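Local coordinates for thioredoxin domain-containing protein (PDB 2R5S) that is of unknown function but is made of tetratricopeptide-type helical repeats from a longer thioredoxin-domain protein, possibly with protein-disulfide reductase activity, at residues A45-L50 / E61-I66; L110-A115 / G144-T149; L130-L135 / K148-I153. One frame throughout, in Å; residues are numbered along the deposited sequence.

Interaction 1: residues A45-L50 / E61-I66; sequences AKADCL and ELLATI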
loop_
_atom_site.group_PDB
_atom_site.type_symbol
_atom_site.label_atom_id
_atom_site.label_comp_id
_atom_site.label_asym_id
_atom_site.label_seq_id
_atom_site.Cartn_x
_atom_site.Cartn_y
_atom_site.Cartn_z
ATOM N N ALA A 45 3.811 8.727 14.151
ATOM C CA ALA A 45 2.588 9.172 13.399
ATOM C C ALA A 45 2.584 8.726 11.925
ATOM O O ALA A 45 1.640 8.114 11.450
ATOM C CB ALA A 45 2.479 10.749 13.451
ATOM N N LYS A 46 3.642 9.081 11.205
ATOM C CA LYS A 46 3.740 8.831 9.763
ATOM C C LYS A 46 3.805 7.303 9.533
ATOM O O LYS A 46 3.083 6.763 8.670
ATOM C CB LYS A 46 4.951 9.588 9.168
ATOM C CG LYS A 46 5.262 9.222 7.720
ATOM C CD LYS A 46 6.275 10.205 7.043
ATOM C CE LYS A 46 6.407 10.021 5.545
ATOM N NZ LYS A 46 7.772 10.522 4.929
ATOM N N ALA A 47 4.565 6.599 10.386
ATOM C CA ALA A 47 4.666 5.134 10.339
ATOM C C ALA A 47 3.318 4.495 10.522
ATOM O O ALA A 47 2.988 3.607 9.787
ATOM C CB ALA A 47 5.585 4.653 11.362
ATOM N N ASP A 48 2.547 4.940 11.519
ATOM C CA ASP A 48 1.208 4.418 11.763
ATOM C C ASP A 48 0.362 4.674 10.529
ATOM O O ASP A 48 -0.461 3.859 10.193
ATOM C CB ASP A 48 0.632 5.153 12.962
ATOM C CG ASP A 48 -0.672 4.628 13.396
ATOM O OD1 ASP A 48 -0.965 3.452 13.164
ATOM O OD2 ASP A 48 -1.415 5.392 14.053
ATOM N N CYS A 49 0.560 5.817 9.853
ATOM C CA CYS A 49 -0.274 6.135 8.720
ATOM C C CYS A 49 0.066 5.213 7.518
ATOM O O CYS A 49 -0.822 4.743 6.749
ATOM C CB CYS A 49 -0.130 7.622 8.352
ATOM S SG CYS A 49 -0.979 8.762 9.471
ATOM N N LEU A 50 1.341 4.942 7.341
ATOM C CA LEU A 50 1.757 4.135 6.207
ATOM C C LEU A 50 1.138 2.719 6.360
ATOM O O LEU A 50 0.549 2.118 5.435
ATOM C CB LEU A 50 3.274 4.083 6.157
ATOM C CG LEU A 50 3.882 5.424 5.843
ATOM C CD1 LEU A 50 5.415 5.351 5.961
ATOM C CD2 LEU A 50 3.490 5.807 4.420
ATOM N N GLU A 61 10.809 0.855 6.428
ATOM C CA GLU A 61 11.999 1.602 6.173
ATOM C C GLU A 61 11.951 2.898 7.035
ATOM O O GLU A 61 12.973 3.349 7.589
ATOM C CB GLU A 61 12.010 1.835 4.671
ATOM C CG GLU A 61 12.975 2.829 4.092
ATOM C CD GLU A 61 12.338 3.579 2.878
ATOM O OE1 GLU A 61 11.772 2.907 1.972
ATOM O OE2 GLU A 61 12.369 4.835 2.861
ATOM N N LEU A 62 10.780 3.507 7.161
ATOM C CA LEU A 62 10.641 4.586 8.164
ATOM C C LEU A 62 10.904 4.110 9.574
ATOM O O LEU A 62 11.714 4.709 10.287
ATOM C CB LEU A 62 9.262 5.281 8.183
ATOM C CG LEU A 62 9.201 6.472 9.132
ATOM C CD1 LEU A 62 10.260 7.528 8.706
ATOM C CD2 LEU A 62 7.827 7.049 9.036
ATOM N N LEU A 63 10.207 3.078 9.998
ATOM C CA LEU A 63 10.491 2.525 11.362
ATOM C C LEU A 63 11.921 2.234 11.707
ATOM O O LEU A 63 12.263 2.285 12.853
ATOM C CB LEU A 63 9.689 1.302 11.629
ATOM C CG LEU A 63 8.210 1.658 11.695
ATOM C CD1 LEU A 63 7.478 0.401 11.611
ATOM C CD2 LEU A 63 7.949 2.334 13.005
ATOM N N ALA A 64 12.761 1.975 10.713
ATOM C CA ALA A 64 14.183 1.627 10.907
ATOM C C ALA A 64 15.053 2.829 11.233
ATOM O O ALA A 64 16.244 2.684 11.573
ATOM C CB ALA A 64 14.721 0.963 9.651
ATOM N N THR A 65 14.484 4.029 11.099
ATOM C CA THR A 65 15.182 5.271 11.463
ATOM C C THR A 65 14.651 5.863 12.810
ATOM O O THR A 65 14.928 7.019 13.132
ATOM C CB THR A 65 14.965 6.381 10.364
ATOM O OG1 THR A 65 13.591 6.851 10.446
ATOM C CG2 THR A 65 15.281 5.878 8.951
ATOM N N ILE A 66 13.842 5.125 13.564
ATOM C CA ILE A 66 13.311 5.720 14.791
ATOM C C ILE A 66 14.479 5.530 15.739
ATOM O O ILE A 66 14.894 4.364 15.880
ATOM C CB ILE A 66 12.195 4.923 15.381
ATOM C CG1 ILE A 66 11.108 4.716 14.345
ATOM C CG2 ILE A 66 11.640 5.655 16.674
ATOM C CD1 ILE A 66 10.292 5.943 14.056
#
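Leu62 meets Ala47 where the two backbones come nearest, their CA atoms 6.4 Å apart, a good example of how a small residue lets two consecutive helices close on each other. The tight part is gathered around one methyl of the leucine. Leu62 CD2 approaches the backbone N of Ala47 to 3.6 Å and also touches the aliphatic stem of Lys46, whose CG is 3.6 Å from that same CD2. Leu62 CG stands anti to its backbone N (chi1 -174°), which carries the branch across the lysine chain at about a right angle. Leu63 adds a second grip on the alanine, its CD2 lying 3.7 Å from Ala47 CB. Ala47 also touches Leu78, and Leu63 touches Tyr75, both of helix 73-88, and these two residues are buried.

Elsewhere the fit is looser. Leu50 CD1 stays 4.3 Å from Leu62 CD2, though Leu50 is itself buried against Leu26, Leu58 and Ala59. Partly exposed Lys46, its chain extended, forms the margin. Exposed Thr65 lies in the type I turn from Leu63 to Ile66. Its OG1 donates to Leu62 O over 2.9 Å, in the carbonyl plane, and that oxygen also accepts from Thr65 N; Lys43 NZ is hydrogen-bonded to the same Thr65 OG1. Small-residue contact between sequential helices of this kind is characteristic of the helical hairpins of tetratricopeptide repeats, the family to which both segments belong.

Interaction 2: residues L110-A115 / G144-T149; sequences LACELA and GEVKKT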
loop_
_atom_site.group_PDB
_atom_site.type_symbol
_atom_site.label_atom_id
_atom_site.label_comp_id
_atom_site.label_asym_id
_atom_site.label_seq_id
_atom_site.Cartn_x
_atom_site.Cartn_y
_atom_site.Cartn_z
ATOM N N LEU A 110 -7.831 -16.518 -13.088
ATOM C CA LEU A 110 -6.935 -16.887 -11.979
ATOM C C LEU A 110 -6.070 -15.705 -11.588
ATOM O O LEU A 110 -5.672 -15.563 -10.433
ATOM C CB LEU A 110 -5.990 -18.003 -12.396
ATOM C CG LEU A 110 -6.312 -19.359 -11.780
ATOM C CD1 LEU A 110 -5.550 -20.374 -12.613
ATOM C CD2 LEU A 110 -5.842 -19.322 -10.308
ATOM N N ALA A 111 -5.783 -14.878 -12.573
ATOM C CA ALA A 111 -4.926 -13.736 -12.369
ATOM C C ALA A 111 -5.656 -12.708 -11.546
ATOM O O ALA A 111 -5.104 -12.218 -10.558
ATOM C CB ALA A 111 -4.394 -13.189 -13.676
ATOM N N CYS A 112 -6.918 -12.458 -11.890
ATOM C CA CYS A 112 -7.799 -11.588 -11.109
ATOM C C CYS A 112 -7.873 -12.013 -9.660
ATOM O O CYS A 112 -7.759 -11.186 -8.771
ATOM C CB CYS A 112 -9.185 -11.482 -11.766
ATOM S SG CYS A 112 -9.116 -10.445 -13.305
ATOM N N GLU A 113 -8.051 -13.305 -9.418
ATOM C CA GLU A 113 -8.121 -13.895 -8.032
ATOM C C GLU A 113 -6.728 -13.790 -7.316
ATOM O O GLU A 113 -6.624 -13.364 -6.173
ATOM C CB GLU A 113 -8.423 -15.355 -8.132
ATOM C CG GLU A 113 -9.618 -15.789 -8.927
ATOM C CD GLU A 113 -9.882 -17.306 -8.716
ATOM O OE1 GLU A 113 -10.269 -17.988 -9.691
ATOM O OE2 GLU A 113 -9.652 -17.823 -7.573
ATOM N N LEU A 114 -5.658 -14.189 -7.997
ATOM C CA LEU A 114 -4.320 -13.984 -7.415
ATOM C C LEU A 114 -4.179 -12.497 -6.938
ATOM O O LEU A 114 -3.910 -12.206 -5.733
ATOM C CB LEU A 114 -3.213 -14.387 -8.411
ATOM C CG LEU A 114 -1.822 -14.196 -7.844
ATOM C CD1 LEU A 114 -1.832 -14.771 -6.419
ATOM C CD2 LEU A 114 -0.735 -14.852 -8.668
ATOM N N ALA A 115 -4.501 -11.564 -7.843
ATOM C CA ALA A 115 -4.369 -10.162 -7.582
ATOM C C ALA A 115 -5.175 -9.709 -6.395
ATOM O O ALA A 115 -4.638 -8.939 -5.603
ATOM C CB ALA A 115 -4.663 -9.329 -8.866
ATOM N N GLY A 144 -13.310 -7.390 -19.830
ATOM C CA GLY A 144 -13.030 -6.281 -18.950
ATOM C C GLY A 144 -12.999 -6.514 -17.453
ATOM O O GLY A 144 -12.948 -5.540 -16.712
ATOM N N GLU A 145 -13.000 -7.783 -17.012
ATOM C CA GLU A 145 -12.845 -8.140 -15.601
ATOM C C GLU A 145 -11.421 -7.894 -15.043
ATOM O O GLU A 145 -11.260 -7.724 -13.855
ATOM C CB GLU A 145 -13.376 -9.587 -15.356
ATOM C CG GLU A 145 -12.743 -10.413 -14.227
ATOM C CD GLU A 145 -13.392 -11.854 -14.021
ATOM O OE1 GLU A 145 -12.791 -12.698 -13.271
ATOM O OE2 GLU A 145 -14.464 -12.152 -14.628
ATOM N N VAL A 146 -10.401 -7.858 -15.888
ATOM C CA VAL A 146 -9.068 -7.546 -15.468
ATOM C C VAL A 146 -8.820 -6.057 -15.247
ATOM O O VAL A 146 -8.217 -5.690 -14.252
ATOM C CB VAL A 146 -7.998 -8.035 -16.535
ATOM C CG1 VAL A 146 -6.655 -7.369 -16.306
ATOM C CG2 VAL A 146 -7.889 -9.565 -16.539
ATOM N N LYS A 147 -9.229 -5.201 -16.194
ATOM C CA LYS A 147 -9.229 -3.790 -15.938
ATOM C C LYS A 147 -10.020 -3.397 -14.685
ATOM O O LYS A 147 -9.595 -2.531 -13.969
ATOM C CB LYS A 147 -9.761 -2.998 -17.143
ATOM C CG LYS A 147 -9.331 -1.545 -17.130
ATOM C CD LYS A 147 -10.497 -0.700 -17.593
ATOM C CE LYS A 147 -10.418 -0.487 -19.082
ATOM N NZ LYS A 147 -9.623 0.694 -19.254
ATOM N N LYS A 148 -11.144 -4.037 -14.414
ATOM C CA LYS A 148 -11.933 -3.699 -13.247
ATOM C C LYS A 148 -11.255 -4.081 -11.924
ATOM O O LYS A 148 -11.317 -3.358 -10.894
ATOM C CB LYS A 148 -13.278 -4.426 -13.321
ATOM C CG LYS A 148 -14.178 -4.120 -12.146
ATOM C CD LYS A 148 -15.451 -4.929 -12.221
ATOM C CE LYS A 148 -16.177 -4.797 -10.964
ATOM N NZ LYS A 148 -17.187 -3.676 -11.108
ATOM N N THR A 149 -10.657 -5.255 -11.900
ATOM C CA THR A 149 -10.023 -5.613 -10.654
ATOM C C THR A 149 -8.768 -4.791 -10.470
ATOM O O THR A 149 -8.504 -4.380 -9.386
ATOM C CB THR A 149 -9.793 -7.127 -10.380
ATOM O OG1 THR A 149 -8.424 -7.280 -10.043
ATOM C CG2 THR A 149 -10.090 -8.012 -11.551
#
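Cys112 meets Glu145, Val146 and Thr149, and this one short side chain makes most of the contact between two helices that run almost side by side. Following 110-115 in order, Leu110 and Ala111 come first and are packed against Leu101 of helix 92-103, on another flank of their helix. Cys112 then turns to the partner, its CA 6.1 Å from that of Val146. With SG anti to the carbonyl carbon (chi1 -73°), the sulfur is laid against the first turn of helix 145-157. There it touches Val146 CG2 at 3.6 Å, while Glu145 CG passes 3.7 Å from the same Cys112 SG. The sulfur also abuts the Thr149 methyl, but the modelled position of that methyl is doubtful.

Glu113 points away, and its OE1 remains 6.9 Å from OE1 of Glu145, a separation at which the like charges would be expected to interact only mildly. Leu114 returns to Leu101. Ala115, one turn after Cys112, faces Thr149 again with a slack approach of 4.4 Å from CB to OG1. That hydroxyl is buried without a polar partner in the model, a lack as uncertain as the side-chain rotation. The partner helix begins just after Gly144 at its N-cap. The axes lie 9.8 Å apart at an angle of only 9°, with helix 124-135 between them in sequence. Near-parallel packing of a helix on the next but one is characteristic of the stacked helices of tetratricopeptide arrays.

Interaction 3: residues L130-L135 / K148-I153; sequences LLWNIL and KTFMDI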
loop_
_atom_site.group_PDB
_atom_site.type_symbol
_atom_site.label_atom_id
_atom_site.label_comp_id
_atom_site.label_asym_id
_atom_site.label_seq_id
_atom_site.Cartn_x
_atom_site.Cartn_y
_atom_site.Cartn_z
ATOM N N LEU A 130 0.962 -7.757 -11.866
ATOM C CA LEU A 130 0.293 -8.903 -12.484
ATOM C C LEU A 130 -0.723 -8.450 -13.557
ATOM O O LEU A 130 -0.642 -8.850 -14.723
ATOM C CB LEU A 130 -0.457 -9.736 -11.424
ATOM C CG LEU A 130 -0.607 -11.162 -11.926
ATOM C CD1 LEU A 130 0.757 -11.917 -12.144
ATOM C CD2 LEU A 130 -1.540 -11.928 -10.985
ATOM N N LEU A 131 -1.667 -7.612 -13.150
ATOM C CA LEU A 131 -2.762 -7.181 -14.016
ATOM C C LEU A 131 -2.243 -6.315 -15.167
ATOM O O LEU A 131 -2.732 -6.404 -16.307
ATOM C CB LEU A 131 -3.790 -6.430 -13.169
ATOM C CG LEU A 131 -4.911 -7.339 -12.551
ATOM C CD1 LEU A 131 -4.439 -8.767 -12.323
ATOM C CD2 LEU A 131 -5.675 -6.832 -11.292
ATOM N N TRP A 132 -1.258 -5.473 -14.868
ATOM C CA TRP A 132 -0.765 -4.496 -15.785
ATOM C C TRP A 132 -0.239 -5.267 -16.978
ATOM O O TRP A 132 -0.390 -4.847 -18.111
ATOM C CB TRP A 132 0.392 -3.674 -15.181
ATOM C CG TRP A 132 1.141 -2.859 -16.285
ATOM C CD1 TRP A 132 2.440 -3.040 -16.762
ATOM C CD2 TRP A 132 0.596 -1.778 -17.043
ATOM N NE1 TRP A 132 2.692 -2.139 -17.765
ATOM C CE2 TRP A 132 1.578 -1.352 -17.944
ATOM C CE3 TRP A 132 -0.646 -1.123 -17.041
ATOM C CZ2 TRP A 132 1.351 -0.322 -18.832
ATOM C CZ3 TRP A 132 -0.854 -0.097 -17.927
ATOM C CH2 TRP A 132 0.112 0.289 -18.804
ATOM N N ASN A 133 0.409 -6.398 -16.699
ATOM C CA ASN A 133 1.034 -7.237 -17.723
ATOM C C ASN A 133 0.012 -7.821 -18.718
ATOM O O ASN A 133 0.338 -8.111 -19.852
ATOM C CB ASN A 133 1.850 -8.331 -17.046
ATOM C CG ASN A 133 3.303 -7.910 -16.797
ATOM O OD1 ASN A 133 3.811 -6.965 -17.401
ATOM N ND2 ASN A 133 3.957 -8.594 -15.882
ATOM N N ILE A 134 -1.240 -7.972 -18.277
ATOM C CA ILE A 134 -2.316 -8.448 -19.145
ATOM C C ILE A 134 -2.900 -7.245 -19.930
ATOM O O ILE A 134 -3.094 -7.301 -21.138
ATOM C CB ILE A 134 -3.371 -9.143 -18.286
ATOM C CG1 ILE A 134 -2.799 -10.434 -17.706
ATOM C CG2 ILE A 134 -4.676 -9.427 -19.053
ATOM C CD1 ILE A 134 -3.634 -11.017 -16.702
ATOM N N LEU A 135 -3.117 -6.133 -19.232
ATOM C CA LEU A 135 -3.844 -4.984 -19.765
ATOM C C LEU A 135 -3.149 -4.270 -20.879
ATOM O O LEU A 135 -3.798 -3.720 -21.778
ATOM C CB LEU A 135 -4.246 -3.988 -18.657
ATOM C CG LEU A 135 -5.185 -4.398 -17.503
ATOM C CD1 LEU A 135 -5.148 -3.328 -16.416
ATOM C CD2 LEU A 135 -6.619 -4.636 -17.862
ATOM N N LYS A 148 -11.144 -4.037 -14.414
ATOM C CA LYS A 148 -11.933 -3.699 -13.247
ATOM C C LYS A 148 -11.255 -4.081 -11.924
ATOM O O LYS A 148 -11.317 -3.358 -10.894
ATOM C CB LYS A 148 -13.278 -4.426 -13.321
ATOM C CG LYS A 148 -14.178 -4.120 -12.146
ATOM C CD LYS A 148 -15.451 -4.929 -12.221
ATOM C CE LYS A 148 -16.177 -4.797 -10.964
ATOM N NZ LYS A 148 -17.187 -3.676 -11.108
ATOM N N THR A 149 -10.657 -5.255 -11.900
ATOM C CA THR A 149 -10.023 -5.613 -10.654
ATOM C C THR A 149 -8.768 -4.791 -10.470
ATOM O O THR A 149 -8.504 -4.380 -9.386
ATOM C CB THR A 149 -9.793 -7.127 -10.380
ATOM O OG1 THR A 149 -8.424 -7.280 -10.043
ATOM C CG2 THR A 149 -10.090 -8.012 -11.551
ATOM N N PHE A 150 -8.064 -4.456 -11.534
ATOM C CA PHE A 150 -7.036 -3.398 -11.458
ATOM C C PHE A 150 -7.615 -2.089 -10.860
ATOM O O PHE A 150 -7.047 -1.524 -9.922
ATOM C CB PHE A 150 -6.524 -3.172 -12.874
ATOM C CG PHE A 150 -5.323 -2.350 -12.976
ATOM C CD1 PHE A 150 -4.052 -2.937 -12.891
ATOM C CD2 PHE A 150 -5.423 -0.977 -13.240
ATOM C CE1 PHE A 150 -2.863 -2.142 -13.060
ATOM C CE2 PHE A 150 -4.251 -0.202 -13.394
ATOM C CZ PHE A 150 -3.004 -0.782 -13.314
HETATM N N MSE A 151 -8.785 -1.669 -11.347
HETATM C CA MSE A 151 -9.411 -0.422 -10.944
HETATM C C MSE A 151 -9.957 -0.429 -9.493
HETATM O O MSE A 151 -9.905 0.596 -8.808
HETATM C CB MSE A 151 -10.544 -0.097 -11.900
HETATM C CG MSE A 151 -10.105 0.196 -13.369
HETATM SE SE MSE A 151 -9.565 1.995 -13.796
HETATM C CE MSE A 151 -11.203 3.001 -13.663
ATOM N N ASP A 152 -10.511 -1.559 -9.052
ATOM C CA ASP A 152 -10.949 -1.665 -7.651
ATOM C C ASP A 152 -9.693 -1.645 -6.739
ATOM O O ASP A 152 -9.704 -1.037 -5.684
ATOM C CB ASP A 152 -11.762 -2.952 -7.388
ATOM C CG ASP A 152 -13.017 -3.097 -8.283
ATOM O OD1 ASP A 152 -13.645 -2.089 -8.700
ATOM O OD2 ASP A 152 -13.376 -4.275 -8.553
ATOM N N ILE A 153 -8.597 -2.271 -7.176
ATOM C CA ILE A 153 -7.357 -2.254 -6.366
ATOM C C ILE A 153 -6.875 -0.795 -6.202
ATOM O O ILE A 153 -6.533 -0.375 -5.111
ATOM C CB ILE A 153 -6.261 -3.249 -6.893
ATOM C CG1 ILE A 153 -6.529 -4.716 -6.492
ATOM C CG2 ILE A 153 -4.849 -2.923 -6.338
ATOM C CD1 ILE A 153 -8.005 -5.185 -6.605
#
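Phe150 is gripped by Leu131 and Leu135, which approach its ring from different directions. Leu135 CD1 lies over one face, 3.9 Å from the ring centroid and 22° off the normal, a CH-pi contact displaced towards the rim. Leu131 comes instead to the edge, its CB 3.5 Å from Phe150 CD1 and near the ring plane. The other end of Leu131 presses on the backbone, where CD2 is 3.4 Å from Phe150 N. Trp132 contributes more loosely, with CB 4.2 Å from Phe150 CE1.

Two things set this arrangement up. Phe150 CG is anti to the backbone N (chi1 -169°), which projects the ring at the opposing helix, and the spacing of one helical turn brings Leu131 and Leu135 to the same side of theirs. Leu131 O accepts from both Ile134 N and Leu135 N near the end of that helix. The segment axes come within 10.0 Å and their directions differ by 141°, antiparallel but strongly inclined.

Further out, Leu128 also touches Phe150. Leu131 and Thr149 meet Ala115 and Cys112 of helix 108-120, while Trp132 and Phe150 meet Gln170, Ile174 and Leu171 of helix 162-174, so helices 124-135 and 145-157 each touch both neighbours.

All three contacts are largely buried and apolar, but they occupy two separate regions. Interaction 1 lies in the earlier tetratricopeptide region, its centre about 29 and 31 Å from those of interactions 3 and 2, across the chain's centre. Interactions 2 and 3 form one cluster with centres about 6 Å apart: both use helix 145-157, which meets 108-120 almost in parallel and 124-135 in an antiparallel but strongly inclined sense, and both draw on Thr149. The three contacts differ in chemistry. Aliphatic branches dominate interaction 1, with exposed Thr65 of the closing turn at its margin; a sulfur serves as the filler in interaction 2, and an aromatic ring in interaction 3.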